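Local coordinates for uncharacterized protein (Chaetomium thermophilum, PDB 3LPZ), which probably acts in the Get pathway of tail-anchored protein biogenesis, as an alpha-solenoid protein of the GET4 family that binds Get5, at residues A[189-192]-A[193-197]. Sequence-based numbering, arbitrary orientation.
Sequences YCAR and AVLPY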
loop_
_atom_site.group_PDB
_atom_site.type_symbol
_atom_site.label_atom_id
_atom_site.label_comp_id
_atom_site.label_asym_id
_atom_site.label_seq_id
_atom_site.Cartn_x
_atom_site.Cartn_y
_atom_site.Cartn_z
ATOM N N TYR A 189 3.290 8.573 -13.650
ATOM C CA TYR A 189 2.230 8.217 -12.723
ATOM C C TYR A 189 1.734 6.826 -12.988
ATOM O O TYR A 189 1.429 6.084 -12.045
ATOM C CB TYR A 189 1.099 9.249 -12.753
ATOM C CG TYR A 189 1.574 10.576 -12.179
ATOM C CD1 TYR A 189 1.596 10.792 -10.795
ATOM C CD2 TYR A 189 2.088 11.580 -13.013
ATOM C CE1 TYR A 189 2.070 12.003 -10.260
ATOM C CE2 TYR A 189 2.555 12.785 -12.485
ATOM C CZ TYR A 189 2.545 12.983 -11.115
ATOM O OH TYR A 189 3.019 14.156 -10.596
ATOM N N CYS A 190 1.714 6.434 -14.257
ATOM C CA CYS A 190 1.366 5.059 -14.575
ATOM C C CYS A 190 2.363 4.092 -13.909
ATOM O O CYS A 190 1.940 3.091 -13.307
ATOM C CB CYS A 190 1.300 4.849 -16.102
ATOM S SG CYS A 190 0.635 3.249 -16.548
ATOM N N ALA A 191 3.660 4.430 -13.980
ATOM C CA ALA A 191 4.719 3.608 -13.406
ATOM C C ALA A 191 4.584 3.466 -11.898
ATOM O O ALA A 191 4.834 2.407 -11.388
ATOM C CB ALA A 191 6.104 4.118 -13.781
ATOM N N ARG A 192 4.159 4.525 -11.201
ATOM C CA ARG A 192 3.888 4.451 -9.751
ATOM C C ARG A 192 2.768 3.476 -9.380
ATOM O O ARG A 192 2.726 3.005 -8.237
ATOM C CB ARG A 192 3.603 5.844 -9.160
ATOM C CG ARG A 192 4.801 6.813 -9.289
ATOM C CD ARG A 192 4.536 8.146 -8.537
ATOM N NE ARG A 192 4.639 7.983 -7.084
ATOM C CZ ARG A 192 5.787 7.892 -6.412
ATOM N NH1 ARG A 192 6.970 7.950 -7.041
ATOM N NH2 ARG A 192 5.766 7.760 -5.089
ATOM N N ALA A 193 1.857 3.193 -10.317
ATOM C CA ALA A 193 0.771 2.212 -10.075
ATOM C C ALA A 193 1.118 0.832 -10.563
ATOM O O ALA A 193 0.503 -0.129 -10.097
ATOM C CB ALA A 193 -0.522 2.634 -10.775
ATOM N N VAL A 194 2.043 0.729 -11.514
ATOM C CA VAL A 194 2.346 -0.555 -12.175
ATOM C C VAL A 194 3.594 -1.228 -11.627
ATOM O O VAL A 194 3.531 -2.395 -11.247
ATOM C CB VAL A 194 2.505 -0.380 -13.706
ATOM C CG1 VAL A 194 3.059 -1.653 -14.341
ATOM C CG2 VAL A 194 1.155 -0.014 -14.321
ATOM N N LEU A 195 4.710 -0.492 -11.577
ATOM C CA LEU A 195 5.992 -1.057 -11.135
ATOM C C LEU A 195 5.958 -1.634 -9.719
ATOM O O LEU A 195 6.484 -2.708 -9.506
ATOM C CB LEU A 195 7.160 -0.063 -11.311
ATOM C CG LEU A 195 7.329 0.447 -12.763
ATOM C CD1 LEU A 195 8.546 1.320 -12.872
ATOM C CD2 LEU A 195 7.411 -0.725 -13.843
ATOM N N PRO A 196 5.355 -0.912 -8.747
ATOM C CA PRO A 196 5.336 -1.494 -7.394
ATOM C C PRO A 196 4.631 -2.856 -7.304
ATOM O O PRO A 196 5.061 -3.710 -6.501
ATOM C CB PRO A 196 4.613 -0.408 -6.553
ATOM C CG PRO A 196 4.999 0.881 -7.233
ATOM C CD PRO A 196 4.913 0.501 -8.731
ATOM N N TYR A 197 3.564 -3.063 -8.087
ATOM C CA TYR A 197 2.929 -4.385 -8.122
ATOM C C TYR A 197 3.832 -5.459 -8.701
ATOM O O TYR A 197 3.848 -6.576 -8.168
ATOM C CB TYR A 197 1.580 -4.376 -8.858
ATOM C CG TYR A 197 0.481 -3.763 -8.019
ATOM C CD1 TYR A 197 0.150 -4.298 -6.764
ATOM C CD2 TYR A 197 -0.248 -2.670 -8.492
ATOM C CE1 TYR A 197 -0.900 -3.739 -5.988
ATOM C CE2 TYR A 197 -1.309 -2.115 -7.737
ATOM C CZ TYR A 197 -1.602 -2.649 -6.480
ATOM O OH TYR A 197 -2.605 -2.083 -5.734
#
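A191 and L195 meet one turn apart on helix 186-199. CB of A191 lies 3.8 Å from CD1 of L195. CG of L195 stands anti to its own carbonyl carbon (chi1 -57°). This sets CG and the CD1 branch back towards A191. The backbone is bonded too: N of L195 donates to O of A191 at 2.9 Å. C190 and V194 form a looser pair, with SG 4.0 Å from the CG2 branch, which stands beside the backbone N of V194.

P196 interrupts the regular pattern. As a proline it has no N-H for the carbonyl of R192. Its ring lies against that carbonyl instead, with CG 3.3 Å from O of R192. CD sits 3.3 Å from O of A191. The helix is kinked here, where N of P196 and N of Y197 make no bond to the turn before. In the turn before the proline, N of A193 bonds to O of C190 at 3.0 Å, from above the carbonyl plane. Its bond to O of Y189 is weak, as are those from N of V194 to O of C190 and O of A191.

Replacing L195 by an alanine would probably lose the CD1 contact with CB of A191 and open a gap beside A191 towards L251.

C190, A191, V194 and L195 pack on helix 243-256. C190 and V194 also touch helix 203-220. R192 turns to helix 152-159, where NH2 forms a salt bridge with E156. A193 meets E174 of helix 166-179. The kinked segment packs between these two earlier helices and the two later ones in the alpha-solenoid.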